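Side-chain contacts in ABC transporter, substrate binding protein (Aeropyrum pernix, PDB 3EAF), which probably captures a solute outside the cell for an ABC transporter, and binds magnesium: residues Val7-Asp12 with Leu30-Phe35; Ala79-Gly84 with Trp298-Ala303; Lys143-Tyr148 with Arg193-Ala198; Asp201-Gly206 with Ser213-Ala218. All coordinates share one frame; numbering follows the deposited sequence.

Overall arrangement
The four contacts divide between the two lobes of a periplasmic-binding-protein fold, two to each sheet, and every one packs a helix on a strand. Interactions 1 and 2 lie on neighbouring strands of the first lobe, their centres about 8 Å apart; interactions 3 and 4 share the second lobe in the same way, with centres about 9 Å apart, while the centres of 1 and 3 are about 39 Å apart. Interactions 1, 2 and 4 are buried and wholly apolar, built on Phe32, Leu300 and Leu215. Interaction 3 has a buried core too, on Met195, but runs out to the surface at Lys143, where a water adds polar chemistry.

Interaction 1. Residues Val7-Asp12 with Leu30-Phe35; sequences VGLLVD and LAFKYF
Phe32 meets Val7 and Leu9 in a purely apolar contact with no hydrogen bond across it. Its ring reaches out from helix 18-38 to the two branched side chains, which project from the same face of strand 3-11 and lie two residues apart. Val7 makes the closer approach: CG1 stands 3.7 Å from Phe32 CZ and 4.0 Å from Phe32 CE1, placed obliquely to the ring. This methyl is swung toward the helix because CG1 is anti to the backbone N (chi1 172°). Leu9 comes to another part of the ring, with CD2 near the ring plane, at the edge, 4.2 Å from Phe32 CE2. The phenyl group thus has one neighbour at its edge, near the plane, and a second that approaches obliquely. The Phe32 side chain and the valine methyl together span the 9.8 Å between Val7 CA and Phe32 CA. All three residues are buried.

Aromatic stacking adds to this on the ring of Phe32, which also stacks with Tyr52 of the adjoining strand 47-56.

Hydrogen bonding is left to the backbone. In the helix Tyr34 N donates to Leu30 O, and in the sheet Val7 pairs with Asn51 and Ile53. Strand 3-11 and helix 18-38 form the opening beta-alpha unit of the first lobe. The strand is held between parallel neighbours 47-56 and 79-82, and helix 288-304 packs beside helix 18-38, bringing Val297 onto Phe32.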
loop_
_atom_site.group_PDB
_atom_site.type_symbol
_atom_site.label_atom_id
_atom_site.label_comp_id
_atom_site.label_asym_id
_atom_site.label_seq_id
_atom_site.Cartn_x
_atom_site.Cartn_y
_atom_site.Cartn_z
ATOM N N VAL A 7 -5.560 12.075 16.452
ATOM C CA VAL A 7 -4.888 11.316 15.400
ATOM C C VAL A 7 -5.052 12.035 14.059
ATOM O O VAL A 7 -6.162 12.369 13.664
ATOM C CB VAL A 7 -5.438 9.857 15.323
ATOM C CG1 VAL A 7 -4.879 9.119 14.110
ATOM C CG2 VAL A 7 -5.118 9.085 16.610
ATOM N N GLY A 8 -3.943 12.292 13.373
ATOM C CA GLY A 8 -3.989 12.896 12.051
ATOM C C GLY A 8 -4.340 11.886 10.976
ATOM O O GLY A 8 -3.951 10.720 11.048
ATOM N N LEU A 9 -5.101 12.336 9.986
ATOM C CA LEU A 9 -5.404 11.529 8.814
ATOM C C LEU A 9 -5.025 12.329 7.573
ATOM O O LEU A 9 -5.749 13.237 7.165
ATOM C CB LEU A 9 -6.889 11.125 8.788
ATOM C CG LEU A 9 -7.412 10.386 7.550
ATOM C CD1 LEU A 9 -6.639 9.101 7.289
ATOM C CD2 LEU A 9 -8.902 10.100 7.682
ATOM N N LEU A 10 -3.884 11.979 6.988
ATOM C CA LEU A 10 -3.376 12.650 5.801
ATOM C C LEU A 10 -3.741 11.839 4.557
ATOM O O LEU A 10 -3.327 10.689 4.415
ATOM C CB LEU A 10 -1.856 12.827 5.915
ATOM C CG LEU A 10 -1.158 13.790 4.955
ATOM C CD1 LEU A 10 -1.337 15.241 5.395
ATOM C CD2 LEU A 10 0.320 13.431 4.864
ATOM N N VAL A 11 -4.537 12.434 3.675
ATOM C CA VAL A 11 -5.066 11.721 2.510
ATOM C C VAL A 11 -4.900 12.498 1.207
ATOM O O VAL A 11 -4.724 13.718 1.212
ATOM C CB VAL A 11 -6.561 11.322 2.698
ATOM C CG1 VAL A 11 -6.710 10.298 3.825
ATOM C CG2 VAL A 11 -7.459 12.546 2.948
ATOM N N ASP A 12 -4.945 11.776 0.090
ATOM C CA ASP A 12 -5.031 12.412 -1.216
ATOM C C ASP A 12 -6.406 12.140 -1.816
ATOM O O ASP A 12 -6.652 11.068 -2.366
ATOM C CB ASP A 12 -3.918 11.917 -2.148
ATOM C CG ASP A 12 -3.956 12.589 -3.510
ATOM O OD1 ASP A 12 -4.801 13.491 -3.709
ATOM O OD2 ASP A 12 -3.141 12.218 -4.384
ATOM N N LEU A 30 -14.275 5.205 7.885
ATOM C CA LEU A 30 -15.131 4.097 8.312
ATOM C C LEU A 30 -14.581 3.418 9.558
ATOM O O LEU A 30 -15.324 3.161 10.501
ATOM C CB LEU A 30 -15.300 3.057 7.207
ATOM C CG LEU A 30 -16.401 3.262 6.165
ATOM C CD1 LEU A 30 -16.424 2.047 5.252
ATOM C CD2 LEU A 30 -17.771 3.496 6.817
ATOM N N ALA A 31 -13.280 3.141 9.557
ATOM C CA ALA A 31 -12.619 2.465 10.681
ATOM C C ALA A 31 -12.615 3.293 11.964
ATOM O O ALA A 31 -12.914 2.767 13.037
ATOM C CB ALA A 31 -11.198 2.054 10.303
ATOM N N PHE A 32 -12.278 4.576 11.852
ATOM C CA PHE A 32 -12.338 5.480 12.998
ATOM C C PHE A 32 -13.742 5.496 13.615
ATOM O O PHE A 32 -13.902 5.337 14.833
ATOM C CB PHE A 32 -11.927 6.896 12.603
ATOM C CG PHE A 32 -10.432 7.105 12.506
ATOM C CD1 PHE A 32 -9.589 6.779 13.574
ATOM C CD2 PHE A 32 -9.874 7.672 11.359
ATOM C CE1 PHE A 32 -8.203 6.989 13.487
ATOM C CE2 PHE A 32 -8.485 7.890 11.257
ATOM C CZ PHE A 32 -7.653 7.552 12.321
ATOM N N LYS A 33 -14.755 5.674 12.773
ATOM C CA LYS A 33 -16.129 5.750 13.258
ATOM C C LYS A 33 -16.571 4.411 13.846
ATOM O O LYS A 33 -17.227 4.381 14.891
ATOM C CB LYS A 33 -17.088 6.193 12.149
ATOM C CG LYS A 33 -16.856 7.621 11.652
ATOM C CD LYS A 33 -17.739 7.903 10.454
ATOM C CE LYS A 33 -17.701 9.370 10.035
ATOM N NZ LYS A 33 -18.723 9.613 8.979
ATOM N N TYR A 34 -16.191 3.317 13.182
ATOM C CA TYR A 34 -16.551 1.963 13.613
ATOM C C TYR A 34 -16.021 1.637 14.993
ATOM O O TYR A 34 -16.803 1.329 15.894
ATOM C CB TYR A 34 -16.065 0.914 12.612
ATOM C CG TYR A 34 -16.436 -0.517 12.956
ATOM C CD1 TYR A 34 -17.741 -0.987 12.779
ATOM C CD2 TYR A 34 -15.482 -1.402 13.450
ATOM C CE1 TYR A 34 -18.081 -2.304 13.087
ATOM C CE2 TYR A 34 -15.811 -2.724 13.765
ATOM C CZ TYR A 34 -17.106 -3.168 13.576
ATOM O OH TYR A 34 -17.428 -4.472 13.884
ATOM N N PHE A 35 -14.702 1.708 15.159
ATOM C CA PHE A 35 -14.082 1.315 16.419
ATOM C C PHE A 35 -14.414 2.275 17.565
ATOM O O PHE A 35 -14.592 1.837 18.709
ATOM C CB PHE A 35 -12.574 1.094 16.256
ATOM C CG PHE A 35 -12.229 -0.078 15.365
ATOM C CD1 PHE A 35 -12.528 -1.381 15.759
ATOM C CD2 PHE A 35 -11.613 0.124 14.131
ATOM C CE1 PHE A 35 -12.219 -2.466 14.939
ATOM C CE2 PHE A 35 -11.293 -0.960 13.302
ATOM C CZ PHE A 35 -11.601 -2.250 13.705
#

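Interaction 2. Residues Ala79-Gly84 with Trp298-Ala303; sequences AIIGWG and WLLIKA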
loop_
_atom_site.group_PDB
_atom_site.type_symbol
_atom_site.label_atom_id
_atom_site.label_comp_id
_atom_site.label_asym_id
_atom_site.label_seq_id
_atom_site.Cartn_x
_atom_site.Cartn_y
_atom_site.Cartn_z
ATOM N N ALA A 79 -0.371 10.045 16.874
ATOM C CA ALA A 79 -0.286 9.136 15.738
ATOM C C ALA A 79 -0.841 9.812 14.489
ATOM O O ALA A 79 -1.703 10.685 14.583
ATOM C CB ALA A 79 -1.042 7.827 16.028
ATOM N N ILE A 80 -0.320 9.413 13.330
ATOM C CA ILE A 80 -0.818 9.878 12.039
ATOM C C ILE A 80 -1.013 8.691 11.112
ATOM O O ILE A 80 -0.134 7.823 10.994
ATOM C CB ILE A 80 0.145 10.897 11.365
ATOM C CG1 ILE A 80 0.215 12.189 12.186
ATOM C CG2 ILE A 80 -0.309 11.212 9.929
ATOM C CD1 ILE A 80 1.413 13.088 11.837
ATOM N N ILE A 81 -2.179 8.660 10.477
ATOM C CA ILE A 81 -2.468 7.730 9.401
ATOM C C ILE A 81 -2.169 8.492 8.122
ATOM O O ILE A 81 -2.907 9.415 7.751
ATOM C CB ILE A 81 -3.945 7.253 9.449
ATOM C CG1 ILE A 81 -4.268 6.621 10.820
ATOM C CG2 ILE A 81 -4.273 6.313 8.268
ATOM C CD1 ILE A 81 -3.502 5.328 11.153
ATOM N N GLY A 82 -1.067 8.126 7.469
ATOM C CA GLY A 82 -0.528 8.920 6.369
ATOM C C GLY A 82 -0.656 8.315 4.986
ATOM O O GLY A 82 -1.362 7.322 4.788
ATOM N N TRP A 83 0.057 8.913 4.031
ATOM C CA TRP A 83 -0.131 8.596 2.622
ATOM C C TRP A 83 1.185 8.422 1.824
ATOM O O TRP A 83 1.759 7.333 1.816
ATOM C CB TRP A 83 -1.090 9.613 1.964
ATOM C CG TRP A 83 -1.397 9.312 0.522
ATOM C CD1 TRP A 83 -0.961 10.004 -0.578
ATOM C CD2 TRP A 83 -2.186 8.220 0.023
ATOM N NE1 TRP A 83 -1.434 9.409 -1.732
ATOM C CE2 TRP A 83 -2.192 8.317 -1.388
ATOM C CE3 TRP A 83 -2.890 7.172 0.635
ATOM C CZ2 TRP A 83 -2.872 7.399 -2.200
ATOM C CZ3 TRP A 83 -3.570 6.259 -0.176
ATOM C CH2 TRP A 83 -3.548 6.378 -1.579
ATOM N N GLY A 84 1.657 9.482 1.175
ATOM C CA GLY A 84 2.627 9.351 0.072
ATOM C C GLY A 84 4.042 8.971 0.462
ATOM O O GLY A 84 4.510 9.330 1.541
ATOM N N TRP A 298 -7.025 0.144 11.856
ATOM C CA TRP A 298 -7.187 -1.042 12.702
ATOM C C TRP A 298 -5.883 -1.421 13.393
ATOM O O TRP A 298 -5.894 -1.828 14.557
ATOM C CB TRP A 298 -7.694 -2.235 11.890
ATOM C CG TRP A 298 -8.411 -3.300 12.695
ATOM C CD1 TRP A 298 -8.474 -3.419 14.064
ATOM C CD2 TRP A 298 -9.152 -4.405 12.167
ATOM N NE1 TRP A 298 -9.227 -4.521 14.411
ATOM C CE2 TRP A 298 -9.647 -5.147 13.266
ATOM C CE3 TRP A 298 -9.448 -4.845 10.865
ATOM C CZ2 TRP A 298 -10.417 -6.307 13.103
ATOM C CZ3 TRP A 298 -10.227 -5.997 10.708
ATOM C CH2 TRP A 298 -10.706 -6.704 11.823
ATOM N N LEU A 299 -4.764 -1.307 12.676
ATOM C CA LEU A 299 -3.461 -1.573 13.271
ATOM C C LEU A 299 -3.220 -0.652 14.468
ATOM O O LEU A 299 -2.707 -1.090 15.493
ATOM C CB LEU A 299 -2.330 -1.433 12.234
ATOM C CG LEU A 299 -0.907 -1.745 12.730
ATOM C CD1 LEU A 299 -0.736 -3.246 13.024
ATOM C CD2 LEU A 299 0.143 -1.264 11.733
ATOM N N LEU A 300 -3.585 0.622 14.328
ATOM C CA LEU A 300 -3.515 1.576 15.434
ATOM C C LEU A 300 -4.396 1.149 16.621
ATOM O O LEU A 300 -3.957 1.196 17.777
ATOM C CB LEU A 300 -3.903 2.982 14.954
ATOM C CG LEU A 300 -4.030 4.086 16.002
ATOM C CD1 LEU A 300 -2.676 4.391 16.640
ATOM C CD2 LEU A 300 -4.645 5.336 15.391
ATOM N N ILE A 301 -5.629 0.742 16.330
ATOM C CA ILE A 301 -6.567 0.260 17.353
ATOM C C ILE A 301 -5.962 -0.888 18.158
ATOM O O ILE A 301 -6.032 -0.899 19.390
ATOM C CB ILE A 301 -7.915 -0.219 16.724
ATOM C CG1 ILE A 301 -8.617 0.918 15.961
ATOM C CG2 ILE A 301 -8.833 -0.854 17.776
ATOM C CD1 ILE A 301 -8.733 2.224 16.712
ATOM N N LYS A 302 -5.360 -1.846 17.455
ATOM C CA LYS A 302 -4.723 -2.992 18.105
ATOM C C LYS A 302 -3.570 -2.552 19.012
ATOM O O LYS A 302 -3.396 -3.101 20.103
ATOM C CB LYS A 302 -4.281 -4.038 17.068
ATOM C CG LYS A 302 -5.445 -4.683 16.294
ATOM C CD LYS A 302 -5.852 -6.060 16.831
ATOM C CE LYS A 302 -6.905 -6.691 15.939
ATOM N NZ LYS A 302 -7.124 -8.136 16.189
ATOM N N ALA A 303 -2.806 -1.548 18.575
ATOM C CA ALA A 303 -1.738 -0.970 19.402
ATOM C C ALA A 303 -2.300 -0.378 20.705
ATOM O O ALA A 303 -1.783 -0.644 21.781
ATOM C CB ALA A 303 -0.957 0.088 18.622
#
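No ring enters the contact that Leu300 makes with Ala79 and Ile81; the flat groups stand to its flanks. On the helix side the indole of Trp298 meets the ring of Phe35, their planes inclined at about 40°. Beyond the end of the strand, Trp83 is packed edge-to-face against both Tyr24 and Trp233.

The arrangement belongs to the alpha/beta lobe of a periplasmic-binding-protein fold. Helix 288-304, which follows the parallel strands of the second lobe in sequence, packs here on strand 79-82 of the first, so the chain has returned to its starting lobe. Around the contact, Phe32 of helix 18-38 touches Ile81, Ile103 of strand 101-104 touches both Ile81 and Leu300, and Leu320 of helix 317-326 packs on Leu300. The preceding residue, Leu299, touches Tyr341, a magnesium-binding residue whose side chain is about 10 Å from that of Leu300.

Leu300 points toward the strand, and with CG anti to the backbone N (chi1 174°) its two methyls are shared between two residues of that strand. Ala79 CB, itself directed at the helix, lies 3.9 Å from Leu300 CD1. Ile81 leaves its backbone at a slant; its chi1 of -56° sends CG1 toward the helix, and CD1 at its end lies 4.4 Å from Leu300 CD2.

Interaction 3. Residues Lys143-Tyr148 with Arg193-Ala198; sequences KLALAY and REMLAA
Ala198 O receives a hydrogen bond of 2.9 Å from water 1, and the same water accepts a weak one, 3.5 Å long, from Lys143 NZ. The lysine reaches it with an extended chain that turns only at the last torsion, and on the way its CD passes 4.3 Å from Ala198 O. Lys143 is exposed, and this bridge, weak on the lysine side, links Ala198 to the strand at the solvent side of the contact. The backbone of the same residue is held more firmly: Lys143 N is hydrogen-bonded to Asp201 OD2.

Inward from this rim the chemistry becomes apolar. Met195, present as selenomethionine, points at the strand between Ala145 and Ala147, whose methyls both face the helix. Its SE atom is 3.8 Å from Ala145 CB and 4.4 Å from Ala147 CB, nearer the first. Small side chains at both positions let the backbones draw close, with Ala145 CA and Met195 CA 7.0 Å apart.

This is helix-on-sheet packing in the second lobe of the periplasmic-binding-protein fold, where strand 142-148 runs between its parallel neighbours 171-178 and 202-205. The strands on both sides contribute to the surroundings of Met195, through Tyr177 and Val203, and helix 209-222 does so through Leu215 and Met219. Leu215 also touches Ala147.

The selenomethionine chain leaves the helix with CG anti to its carbonyl carbon (chi1 -65°) and is then extended through chi2 (-173°), which brings SE to the two alanine methyls.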
loop_
_atom_site.group_PDB
_atom_site.type_symbol
_atom_site.label_atom_id
_atom_site.label_comp_id
_atom_site.label_asym_id
_atom_site.label_seq_id
_atom_site.Cartn_x
_atom_site.Cartn_y
_atom_site.Cartn_z
ATOM N N LYS A 143 12.349 -11.830 -20.506
ATOM C CA LYS A 143 12.737 -10.432 -20.573
ATOM C C LYS A 143 11.732 -9.542 -19.860
ATOM O O LYS A 143 10.519 -9.723 -20.003
ATOM C CB LYS A 143 12.875 -10.011 -22.035
ATOM C CG LYS A 143 14.024 -10.704 -22.773
ATOM C CD LYS A 143 14.086 -10.256 -24.218
ATOM C CE LYS A 143 15.289 -10.864 -24.936
ATOM N NZ LYS A 143 16.562 -10.121 -24.637
ATOM N N LEU A 144 12.251 -8.569 -19.114
ATOM C CA LEU A 144 11.438 -7.696 -18.272
ATOM C C LEU A 144 11.711 -6.216 -18.540
ATOM O O LEU A 144 12.849 -5.773 -18.460
ATOM C CB LEU A 144 11.682 -8.021 -16.788
ATOM C CG LEU A 144 11.070 -7.170 -15.664
ATOM C CD1 LEU A 144 9.543 -7.215 -15.681
ATOM C CD2 LEU A 144 11.605 -7.614 -14.291
ATOM N N ALA A 145 10.654 -5.464 -18.846
ATOM C CA ALA A 145 10.729 -4.008 -18.982
ATOM C C ALA A 145 10.141 -3.351 -17.735
ATOM O O ALA A 145 9.176 -3.858 -17.172
ATOM C CB ALA A 145 9.971 -3.555 -20.227
ATOM N N LEU A 146 10.721 -2.229 -17.314
ATOM C CA LEU A 146 10.276 -1.508 -16.114
ATOM C C LEU A 146 9.706 -0.144 -16.494
ATOM O O LEU A 146 10.431 0.726 -16.986
ATOM C CB LEU A 146 11.439 -1.326 -15.119
ATOM C CG LEU A 146 12.253 -2.563 -14.708
ATOM C CD1 LEU A 146 13.498 -2.165 -13.901
ATOM C CD2 LEU A 146 11.400 -3.572 -13.941
ATOM N N ALA A 147 8.405 0.034 -16.278
ATOM C CA ALA A 147 7.743 1.303 -16.573
ATOM C C ALA A 147 7.374 2.010 -15.269
ATOM O O ALA A 147 6.645 1.467 -14.449
ATOM C CB ALA A 147 6.511 1.075 -17.436
ATOM N N TYR A 148 7.896 3.214 -15.077
ATOM C CA TYR A 148 7.655 3.976 -13.848
ATOM C C TYR A 148 8.041 5.434 -14.054
ATOM O O TYR A 148 8.814 5.745 -14.970
ATOM C CB TYR A 148 8.463 3.381 -12.680
ATOM C CG TYR A 148 9.959 3.464 -12.900
ATOM C CD1 TYR A 148 10.703 4.502 -12.342
ATOM C CD2 TYR A 148 10.625 2.529 -13.700
ATOM C CE1 TYR A 148 12.073 4.600 -12.557
ATOM C CE2 TYR A 148 12.002 2.615 -13.915
ATOM C CZ TYR A 148 12.715 3.655 -13.339
ATOM O OH TYR A 148 14.072 3.758 -13.536
ATOM N N ARG A 193 4.946 1.606 -27.302
ATOM C CA ARG A 193 5.677 1.511 -28.575
ATOM C C ARG A 193 7.199 1.457 -28.389
ATOM O O ARG A 193 7.885 0.745 -29.120
ATOM C CB ARG A 193 5.268 2.645 -29.530
ATOM C CG ARG A 193 3.937 2.380 -30.223
ATOM C CD ARG A 193 3.597 3.406 -31.289
ATOM N NE ARG A 193 2.380 3.033 -32.019
ATOM C CZ ARG A 193 1.168 3.537 -31.794
ATOM N NH1 ARG A 193 0.137 3.117 -32.522
ATOM N NH2 ARG A 193 0.972 4.459 -30.853
ATOM N N GLU A 194 7.716 2.194 -27.404
ATOM C CA GLU A 194 9.132 2.102 -27.026
ATOM C C GLU A 194 9.493 0.696 -26.542
ATOM O O GLU A 194 10.510 0.139 -26.948
ATOM C CB GLU A 194 9.475 3.103 -25.924
ATOM C CG GLU A 194 9.682 4.520 -26.386
ATOM C CD GLU A 194 9.895 5.482 -25.230
ATOM O OE1 GLU A 194 10.141 5.022 -24.091
ATOM O OE2 GLU A 194 9.812 6.708 -25.461
HETATM N N MSE A 195 8.658 0.134 -25.672
HETATM C CA MSE A 195 8.883 -1.215 -25.141
HETATM C C MSE A 195 8.738 -2.294 -26.206
HETATM O O MSE A 195 9.469 -3.283 -26.197
HETATM C CB MSE A 195 7.946 -1.506 -23.969
HETATM C CG MSE A 195 8.205 -0.627 -22.763
HETATM SE SE MSE A 195 7.168 -1.141 -21.207
HETATM C CE MSE A 195 5.397 -1.193 -22.038
ATOM N N LEU A 196 7.803 -2.085 -27.126
ATOM C CA LEU A 196 7.573 -3.004 -28.237
ATOM C C LEU A 196 8.858 -3.308 -29.018
ATOM O O LEU A 196 9.089 -4.449 -29.412
ATOM C CB LEU A 196 6.476 -2.453 -29.159
ATOM C CG LEU A 196 5.977 -3.264 -30.358
ATOM C CD1 LEU A 196 5.422 -4.622 -29.945
ATOM C CD2 LEU A 196 4.938 -2.466 -31.121
ATOM N N ALA A 197 9.698 -2.294 -29.210
ATOM C CA ALA A 197 11.000 -2.457 -29.869
ATOM C C ALA A 197 11.914 -3.469 -29.171
ATOM O O ALA A 197 12.747 -4.106 -29.820
ATOM C CB ALA A 197 11.699 -1.117 -29.996
ATOM N N ALA A 198 11.755 -3.618 -27.857
ATOM C CA ALA A 198 12.569 -4.556 -27.076
ATOM C C ALA A 198 11.877 -5.911 -26.886
ATOM O O ALA A 198 12.494 -6.872 -26.418
ATOM C CB ALA A 198 12.942 -3.948 -25.731
HETATM O O HOH W 1 15.389 -7.344 -26.339
#

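Interaction 4. Residues Asp201-Gly206 with Ser213-Ala218; sequences DYVWCG and SLLGRA
Leu215 brings a single methyl, CD2, against both Val203 and Cys205, and this is where the contact is closest. Val203 approaches tip to tip, its CG1 lying 4.2 Å from Leu215 CD2. Cys205 meets the same methyl along its side chain: SG and CB are each 4.2 Å from Leu215 CD2. The thiol lies there because SG is anti to the backbone N (chi1 -172°). On the helix side, CG of Leu215 is anti to its own backbone N (chi1 -178°), which extends the side chain toward the strand. No hydrogen bond crosses the contact. Even here the packing is moderate rather than intimate: Cys205 CA and Leu215 CA stand 8.5 Å apart, and only 94 Å² is buried in all.

The far side of the helix is a different environment. Leu214 is partly exposed and Arg217 exposed, and neither touches the strand; Arg217 instead uses NE to bond the carbonyl of Leu242, with a weak bond from NH2 to that of Gln241.

Strand 202-205, helix 209-222 and strand 227-230 form a beta-alpha-beta unit of the second lobe, and the contact joins its first two elements. Leu228 of the third element touches both Val203 and Cys205, while Ile191 of helix 185-196 packs on Leu215. Trp204, whose side chain leaves the strand away from helix 209-222, meets Ala128 of helix 124-139, so the strand has helices on both faces.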
loop_
_atom_site.group_PDB
_atom_site.type_symbol
_atom_site.label_atom_id
_atom_site.label_comp_id
_atom_site.label_asym_id
_atom_site.label_seq_id
_atom_site.Cartn_x
_atom_site.Cartn_y
_atom_site.Cartn_z
ATOM N N ASP A 201 8.849 -10.039 -22.421
ATOM C CA ASP A 201 7.834 -11.026 -22.080
ATOM C C ASP A 201 6.963 -10.478 -20.954
ATOM O O ASP A 201 5.770 -10.773 -20.886
ATOM C CB ASP A 201 8.490 -12.335 -21.625
ATOM C CG ASP A 201 9.435 -12.901 -22.664
ATOM O OD1 ASP A 201 8.943 -13.352 -23.718
ATOM O OD2 ASP A 201 10.666 -12.885 -22.427
ATOM N N TYR A 202 7.584 -9.685 -20.080
ATOM C CA TYR A 202 6.940 -9.164 -18.884
ATOM C C TYR A 202 7.192 -7.663 -18.723
ATOM O O TYR A 202 8.294 -7.172 -18.995
ATOM C CB TYR A 202 7.434 -9.901 -17.634
ATOM C CG TYR A 202 7.505 -11.415 -17.759
ATOM C CD1 TYR A 202 6.354 -12.186 -17.932
ATOM C CD2 TYR A 202 8.728 -12.075 -17.677
ATOM C CE1 TYR A 202 6.429 -13.588 -18.041
ATOM C CE2 TYR A 202 8.813 -13.463 -17.779
ATOM C CZ TYR A 202 7.667 -14.213 -17.960
ATOM O OH TYR A 202 7.775 -15.591 -18.055
ATOM N N VAL A 203 6.157 -6.947 -18.292
ATOM C CA VAL A 203 6.263 -5.513 -17.993
ATOM C C VAL A 203 5.874 -5.263 -16.541
ATOM O O VAL A 203 4.813 -5.702 -16.098
ATOM C CB VAL A 203 5.368 -4.656 -18.927
ATOM C CG1 VAL A 203 5.361 -3.183 -18.493
ATOM C CG2 VAL A 203 5.827 -4.768 -20.382
ATOM N N TRP A 204 6.751 -4.576 -15.803
ATOM C CA TRP A 204 6.422 -4.046 -14.475
ATOM C C TRP A 204 5.960 -2.586 -14.578
ATOM O O TRP A 204 6.549 -1.801 -15.319
ATOM C CB TRP A 204 7.637 -4.154 -13.545
ATOM C CG TRP A 204 7.528 -3.349 -12.274
ATOM C CD1 TRP A 204 8.096 -2.128 -12.017
ATOM C CD2 TRP A 204 6.802 -3.710 -11.094
ATOM N NE1 TRP A 204 7.767 -1.710 -10.747
ATOM C CE2 TRP A 204 6.980 -2.664 -10.157
ATOM C CE3 TRP A 204 6.024 -4.817 -10.736
ATOM C CZ2 TRP A 204 6.401 -2.692 -8.882
ATOM C CZ3 TRP A 204 5.451 -4.845 -9.472
ATOM C CH2 TRP A 204 5.644 -3.789 -8.560
ATOM N N CYS A 205 4.900 -2.226 -13.858
ATOM C CA CYS A 205 4.526 -0.817 -13.746
ATOM C C CYS A 205 4.452 -0.361 -12.286
ATOM O O CYS A 205 3.767 -0.975 -11.476
ATOM C CB CYS A 205 3.220 -0.514 -14.483
ATOM S SG CYS A 205 2.862 1.260 -14.567
ATOM N N GLY A 206 5.150 0.729 -11.973
ATOM C CA GLY A 206 5.261 1.214 -10.600
ATOM C C GLY A 206 4.357 2.370 -10.200
ATOM O O GLY A 206 4.500 2.902 -9.104
ATOM N N SER A 213 -3.358 1.261 -16.004
ATOM C CA SER A 213 -4.448 0.818 -16.872
ATOM C C SER A 213 -4.331 1.360 -18.302
ATOM O O SER A 213 -4.547 0.624 -19.269
ATOM C CB SER A 213 -5.794 1.189 -16.263
ATOM O OG SER A 213 -5.926 0.597 -14.984
ATOM N N LEU A 214 -3.987 2.638 -18.429
ATOM C CA LEU A 214 -3.724 3.240 -19.734
ATOM C C LEU A 214 -2.629 2.482 -20.493
ATOM O O LEU A 214 -2.733 2.275 -21.706
ATOM C CB LEU A 214 -3.333 4.715 -19.587
ATOM C CG LEU A 214 -4.438 5.742 -19.307
ATOM C CD1 LEU A 214 -3.804 7.099 -19.099
ATOM C CD2 LEU A 214 -5.448 5.808 -20.437
ATOM N N LEU A 215 -1.593 2.074 -19.764
ATOM C CA LEU A 215 -0.471 1.321 -20.325
ATOM C C LEU A 215 -0.900 -0.075 -20.771
ATOM O O LEU A 215 -0.576 -0.496 -21.876
ATOM C CB LEU A 215 0.681 1.220 -19.313
ATOM C CG LEU A 215 1.958 0.499 -19.779
ATOM C CD1 LEU A 215 2.707 1.320 -20.823
ATOM C CD2 LEU A 215 2.874 0.188 -18.584
ATOM N N GLY A 216 -1.610 -0.796 -19.908
ATOM C CA GLY A 216 -2.150 -2.106 -20.269
ATOM C C GLY A 216 -3.028 -2.038 -21.504
ATOM O O GLY A 216 -2.930 -2.888 -22.393
ATOM N N ARG A 217 -3.889 -1.020 -21.559
ATOM C CA ARG A 217 -4.770 -0.807 -22.710
ATOM C C ARG A 217 -3.959 -0.496 -23.972
ATOM O O ARG A 217 -4.243 -1.032 -25.044
ATOM C CB ARG A 217 -5.785 0.311 -22.424
ATOM C CG ARG A 217 -6.796 0.541 -23.544
ATOM C CD ARG A 217 -7.830 1.622 -23.192
ATOM N NE ARG A 217 -8.896 1.146 -22.309
ATOM C CZ ARG A 217 -9.981 0.486 -22.713
ATOM N NH1 ARG A 217 -10.160 0.194 -23.994
ATOM N NH2 ARG A 217 -10.897 0.109 -21.827
ATOM N N ALA A 218 -2.954 0.363 -23.829
ATOM C CA ALA A 218 -2.064 0.734 -24.940
ATOM C C ALA A 218 -1.241 -0.446 -25.467
ATOM O O ALA A 218 -1.114 -0.631 -26.679
ATOM C CB ALA A 218 -1.154 1.867 -24.527
#